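Local coordinates for protein neuraminidase (Influenza A virus, PDB 4GDI) that is a tetrameric, neuraminidase-like beta-propeller protein that may remove terminal sialic acid from glycoconjugates, although its putative active site has diverged, at residues A[215-221]-A[258-264]; A[37-43]-A[57-63]. All blocks are in the same frame, centred on the assembly; numbering follows the deposited sequence.

Contact 1: residues A[215-221]-A[258-264]. With CA (calcium ion), chain R.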
# COMPACT_ATOMS: atom_id res chain seq x y z
N ASN A 215 18.46 33.03 14.92
CA ASN A 215 18.64 34.45 14.64
C ASN A 215 19.57 34.61 13.44
O ASN A 215 20.76 34.37 13.55
CB ASN A 215 19.21 35.18 15.87
CG ASN A 215 19.25 36.69 15.69
OD1 ASN A 215 19.42 37.20 14.58
ND2 ASN A 215 19.09 37.42 16.78
N LEU A 216 19.01 35.03 12.31
CA LEU A 216 19.76 35.12 11.05
C LEU A 216 20.43 36.49 10.88
O LEU A 216 21.12 36.74 9.89
CB LEU A 216 18.81 34.89 9.87
CG LEU A 216 18.18 33.50 9.76
CD1 LEU A 216 17.31 33.43 8.50
CD2 LEU A 216 19.24 32.42 9.73
N TRP A 217 20.20 37.36 11.85
CA TRP A 217 20.61 38.75 11.76
C TRP A 217 21.90 39.02 12.54
O TRP A 217 22.94 39.30 11.94
CB TRP A 217 19.49 39.63 12.31
CG TRP A 217 19.83 41.06 12.44
CD1 TRP A 217 20.86 41.72 11.84
CD2 TRP A 217 19.14 42.03 13.23
NE1 TRP A 217 20.85 43.04 12.19
CE2 TRP A 217 19.80 43.26 13.05
CE3 TRP A 217 18.01 41.98 14.07
CZ2 TRP A 217 19.39 44.43 13.69
CZ3 TRP A 217 17.60 43.14 14.69
CH2 TRP A 217 18.29 44.35 14.50
N ASN A 218 21.82 38.93 13.86
CA ASN A 218 22.90 39.40 14.72
C ASN A 218 23.16 38.52 15.95
O ASN A 218 23.49 39.05 17.01
CB ASN A 218 22.55 40.80 15.22
CG ASN A 218 21.21 40.85 15.91
OD1 ASN A 218 20.56 39.81 16.11
ND2 ASN A 218 20.77 42.05 16.28
N ASP A 219 23.00 37.20 15.83
CA ASP A 219 23.27 36.34 16.98
C ASP A 219 23.64 34.94 16.56
O ASP A 219 23.01 34.35 15.69
CB ASP A 219 22.07 36.29 17.94
CG ASP A 219 22.44 35.82 19.35
OD1 ASP A 219 23.61 35.45 19.61
OD2 ASP A 219 21.54 35.81 20.22
N ALA A 220 24.65 34.40 17.24
CA ALA A 220 25.08 33.03 17.04
C ALA A 220 24.63 32.17 18.22
O ALA A 220 24.79 30.95 18.20
CB ALA A 220 26.61 32.98 16.87
N LYS A 221 24.07 32.79 19.26
CA LYS A 221 23.32 32.03 20.24
C LYS A 221 21.93 31.87 19.63
O LYS A 221 21.57 32.61 18.71
CB LYS A 221 23.23 32.76 21.58
CG LYS A 221 24.40 32.47 22.52
CD LYS A 221 24.37 33.41 23.73
CE LYS A 221 25.54 33.12 24.68
NZ LYS A 221 25.44 33.92 25.93
N MET A 258 24.13 38.32 23.93
CA MET A 258 24.17 37.76 22.59
C MET A 258 25.60 37.51 22.13
O MET A 258 26.51 38.24 22.49
CB MET A 258 23.47 38.72 21.62
CG MET A 258 21.99 38.87 21.92
SD MET A 258 21.18 40.23 21.07
CE MET A 258 21.28 39.71 19.38
N ALA A 259 25.78 36.45 21.34
CA ALA A 259 27.07 36.16 20.71
C ALA A 259 27.07 36.74 19.30
O ALA A 259 26.65 36.09 18.35
CB ALA A 259 27.30 34.66 20.68
N GLN A 260 27.53 37.97 19.17
CA GLN A 260 27.39 38.66 17.90
C GLN A 260 28.46 38.26 16.88
O GLN A 260 28.28 38.51 15.69
CB GLN A 260 27.36 40.17 18.12
CG GLN A 260 26.51 40.54 19.32
CD GLN A 260 25.64 41.77 19.09
OE1 GLN A 260 24.55 41.67 18.52
NE2 GLN A 260 26.12 42.92 19.55
N GLU A 261 29.54 37.62 17.31
CA GLU A 261 30.57 37.18 16.35
C GLU A 261 29.96 36.18 15.37
O GLU A 261 29.56 35.08 15.76
CB GLU A 261 31.79 36.56 17.06
CG GLU A 261 32.95 36.28 16.09
CD GLU A 261 34.06 35.42 16.69
OE1 GLU A 261 34.01 35.08 17.89
OE2 GLU A 261 35.00 35.06 15.94
N LYS A 262 29.91 36.57 14.10
CA LYS A 262 29.36 35.73 13.03
C LYS A 262 27.90 35.38 13.30
O LYS A 262 27.46 34.26 13.06
CB LYS A 262 30.20 34.48 12.84
CG LYS A 262 31.57 34.79 12.21
CD LYS A 262 32.60 33.73 12.54
CE LYS A 262 32.67 32.65 11.47
NZ LYS A 262 33.57 31.53 11.88
N GLY A 263 27.16 36.36 13.80
CA GLY A 263 25.77 36.16 14.15
C GLY A 263 24.87 36.17 12.94
O GLY A 263 23.73 35.69 13.00
N GLU A 264 25.36 36.72 11.83
CA GLU A 264 24.57 36.80 10.62
C GLU A 264 24.46 35.41 10.03
O GLU A 264 25.40 34.61 10.12
CB GLU A 264 25.21 37.74 9.60
CG GLU A 264 24.29 38.10 8.46
CD GLU A 264 24.95 39.02 7.43
OE1 GLU A 264 26.07 39.51 7.69
OE2 GLU A 264 24.35 39.23 6.35
CA CA R . 22.85 33.45 13.54
O HOH W 1 25.17 32.76 13.38
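Asp219 and Ala259 hold the two loops together at the dense end of this contact. The Asp219 carboxylate, with CG anti to the backbone N (chi1 -160°), sends OD1 to the backbone N of Ala259 at 2.9 Å. On the opposite face of the carboxylate plane, OD1 also accepts from the N of Lys221 in an Asx turn, so a short acidic side chain suits this place. Ala220 N donates to Ala259 O at 2.8 Å, and the two small alanine methyls lie side by side. The Lys221 amine instead reaches carbonyls beyond the contact, among them that of Lys257.

Asn215 braces the 215-221 loop from within. Its OD1 accepts from the N of Trp217 and of Asn218. Its ND2 donates to Asn218 OD1 almost in line with the Asn218 CG-OD1 bond (C=O...N angle 176°), but the bond is bent at the hydrogen (134°). Asn218 ND2 lies over one face of the Trp217 indole and donates to Gly194 O. The Met258 methyl, CE, lies against this amide pair, 3.3 Å from Asn218 OD1.

Gly263 lets the chain pass close by the Asn218-Asp219 peptide, where there is no room for a side chain. Gln260 to Gly263 form a type II turn, with Lys262 in a left-handed conformation, and around it the packing thins: Gln260, Glu261, Lys262 and Glu264 are exposed and long-chained, fitting for a solvent side. Water 1, donating to Lys262 O at 2.8 Å, joins this looser side to the metal.

Calcium is bound by Asn215 O and Asp219 O, each at 2.3 Å, by Gly263 O at 2.5 Å and by water 1. Asp245 OD2 and Gly265 O complete the shell, giving the mainly carbonyl-lined, six-oxygen calcium site of an influenza neuraminidase-like head.

Contact 2: residues A[37-43]-A[57-63]; sequences DLILSRR and FIAYGLS
A beta bulge interrupts the antiparallel pairing of Leu40 with the strand opposite, where Tyr60 and Gly61 both face this single residue. Leu40 N donates to Gly61 O at 2.7 Å, while Leu40 O accepts from Tyr60 N at 3.0 Å. Regular pairing flanks the bulge: Ile39 with Leu62 and Ser41 with Ala59 are non-hydrogen-bonded pairs, and Arg42 with Ile58 is a hydrogen-bonded one.

The bulge turns Tyr60 toward the other strand. With its CG between the backbone N and the carbonyl carbon (chi1 71°), the ring lies across Leu40 and presents a face to it, Leu40 CB making a CH-pi contact 3.8 Å from the Tyr60 ring centroid. Ser41 O meets the same ring at its edge, and water 2 bridges Ser41 O and Tyr60 OH. Arg42 runs extended past the tyrosine, laying one face of its guanidinium over Tyr60 CB, 3.6 Å from Arg42 CZ; its NH2 forms a salt bridge with Glu74 and donates to water 3.

These strands belong to one propeller blade; strand 78-83 extends the sheet beyond 57-63, and its Tyr80 side chain adjoins Ile39 and Ala59 on their face. Here branched and small apolar residues interlock: Ile39 CG2 sits 3.5 Å from Ala59 CB and in plane at the edge of the Phe57 ring, while Ile39 CG1 touches Leu62 CD1 at 3.6 Å.

At the far end the small Ser63 bonds through backbone N and O to Leu38 O and Asp37 N; its hydroxyl OG adds a bond from Leu38 N at 2.9 Å and donates to Pro35 O. Beyond it, Asp37 and Leu62 pack on Pro35 of a neighbouring subunit.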
# COMPACT_ATOMS: atom_id res chain seq x y z
N ASP A 37 13.00 7.53 -9.09
CA ASP A 37 11.64 7.75 -8.60
C ASP A 37 11.61 8.06 -7.11
O ASP A 37 10.60 7.85 -6.43
CB ASP A 37 10.74 6.55 -8.92
CG ASP A 37 10.39 6.47 -10.40
OD1 ASP A 37 10.17 7.53 -11.02
OD2 ASP A 37 10.35 5.34 -10.95
N LEU A 38 12.72 8.58 -6.61
CA LEU A 38 12.77 9.08 -5.25
C LEU A 38 12.37 10.54 -5.31
O LEU A 38 12.81 11.28 -6.19
CB LEU A 38 14.18 8.95 -4.70
CG LEU A 38 14.39 8.51 -3.26
CD1 LEU A 38 13.82 7.13 -3.02
CD2 LEU A 38 15.88 8.53 -2.95
N ILE A 39 11.52 10.96 -4.38
CA ILE A 39 11.16 12.37 -4.27
C ILE A 39 12.18 13.07 -3.37
O ILE A 39 12.32 12.73 -2.19
CB ILE A 39 9.76 12.54 -3.69
CG1 ILE A 39 8.76 11.75 -4.55
CG2 ILE A 39 9.40 14.02 -3.61
CD1 ILE A 39 7.33 11.83 -4.06
N LEU A 40 12.90 14.03 -3.94
CA LEU A 40 13.93 14.77 -3.22
C LEU A 40 13.30 15.85 -2.36
O LEU A 40 12.45 16.61 -2.82
CB LEU A 40 14.90 15.40 -4.22
CG LEU A 40 15.63 14.37 -5.10
CD1 LEU A 40 16.55 15.08 -6.05
CD2 LEU A 40 16.40 13.39 -4.23
N SER A 41 13.77 15.93 -1.12
CA SER A 41 13.09 16.75 -0.12
C SER A 41 13.95 17.85 0.49
O SER A 41 15.16 17.71 0.64
CB SER A 41 12.54 15.85 0.99
OG SER A 41 13.56 15.04 1.54
N ARG A 42 13.29 18.92 0.88
CA ARG A 42 13.94 19.96 1.65
C ARG A 42 12.94 20.51 2.63
O ARG A 42 11.74 20.30 2.48
CB ARG A 42 14.50 21.06 0.74
CG ARG A 42 13.49 21.78 -0.15
CD ARG A 42 14.23 22.80 -1.04
NE ARG A 42 13.39 23.36 -2.09
CZ ARG A 42 13.85 23.88 -3.22
NH1 ARG A 42 15.15 23.92 -3.47
NH2 ARG A 42 13.00 24.37 -4.12
N ARG A 43 13.45 21.19 3.66
CA ARG A 43 12.64 21.81 4.69
C ARG A 43 11.79 20.74 5.37
O ARG A 43 10.66 20.99 5.78
CB ARG A 43 11.81 22.96 4.12
CG ARG A 43 12.72 24.00 3.43
CD ARG A 43 12.14 25.40 3.35
NE ARG A 43 11.31 25.59 2.16
CZ ARG A 43 11.78 25.78 0.92
NH1 ARG A 43 13.09 25.79 0.68
NH2 ARG A 43 10.92 25.95 -0.08
N PHE A 57 7.62 17.40 4.18
CA PHE A 57 8.69 18.03 3.43
C PHE A 57 8.21 18.73 2.16
O PHE A 57 7.14 18.41 1.62
CB PHE A 57 9.76 17.00 3.06
CG PHE A 57 9.28 15.92 2.14
CD1 PHE A 57 8.69 14.78 2.64
CD2 PHE A 57 9.46 16.02 0.77
CE1 PHE A 57 8.25 13.77 1.78
CE2 PHE A 57 9.03 15.02 -0.09
CZ PHE A 57 8.43 13.90 0.42
N ILE A 58 9.01 19.68 1.67
CA ILE A 58 8.74 20.31 0.40
C ILE A 58 9.51 19.51 -0.65
O ILE A 58 10.72 19.30 -0.50
CB ILE A 58 9.18 21.78 0.37
CG1 ILE A 58 8.63 22.55 1.58
CG2 ILE A 58 8.73 22.45 -0.92
CD1 ILE A 58 7.11 22.52 1.70
N ALA A 59 8.83 19.06 -1.70
CA ALA A 59 9.50 18.32 -2.77
C ALA A 59 10.15 19.31 -3.74
O ALA A 59 9.56 20.34 -4.05
CB ALA A 59 8.52 17.45 -3.52
N TYR A 60 11.34 18.99 -4.22
CA TYR A 60 11.96 19.83 -5.23
C TYR A 60 12.45 19.06 -6.45
O TYR A 60 12.91 19.67 -7.42
CB TYR A 60 13.11 20.65 -4.65
CG TYR A 60 14.33 19.87 -4.29
CD1 TYR A 60 15.32 19.61 -5.24
CD2 TYR A 60 14.53 19.40 -3.00
CE1 TYR A 60 16.46 18.90 -4.91
CE2 TYR A 60 15.66 18.69 -2.66
CZ TYR A 60 16.63 18.45 -3.62
OH TYR A 60 17.75 17.74 -3.27
N GLY A 61 12.33 17.74 -6.42
CA GLY A 61 12.68 16.97 -7.59
C GLY A 61 12.45 15.48 -7.45
O GLY A 61 12.17 14.97 -6.36
N LEU A 62 12.58 14.80 -8.59
CA LEU A 62 12.42 13.37 -8.66
C LEU A 62 13.66 12.79 -9.32
O LEU A 62 14.07 13.26 -10.38
CB LEU A 62 11.18 13.03 -9.50
CG LEU A 62 10.61 11.62 -9.32
CD1 LEU A 62 9.98 11.50 -7.95
CD2 LEU A 62 9.58 11.31 -10.40
N SER A 63 14.26 11.77 -8.72
CA SER A 63 15.46 11.16 -9.29
C SER A 63 15.17 10.31 -10.52
O SER A 63 14.15 9.60 -10.59
CB SER A 63 16.13 10.29 -8.24
OG SER A 63 15.27 9.23 -7.87
O HOH W 2 17.37 16.23 -0.47
O HOH W 3 10.52 23.15 -4.17

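In the fold
From the N terminus, the chain first makes contact 2: strand 39-42 leads through a corner at Arg43 into strand 44-48, and the return along strand 53-64 closes a short antiparallel loop. That sheet continues to strands 78-83 and 94-98. Contact 1 opens much later, where the link between strands 208-214 and 224-228 passes the metal, and closes when the long loop before strand 277-281 comes back to it. The two contacts therefore follow in series, neither enclosing nor crossing the other. Their centres are 31 Å apart and their nearest atoms about 11 Å. Contact 1 ties the loop after strand 208-214 to the one after strand 233-236, through hydrogen bonds and a shared calcium.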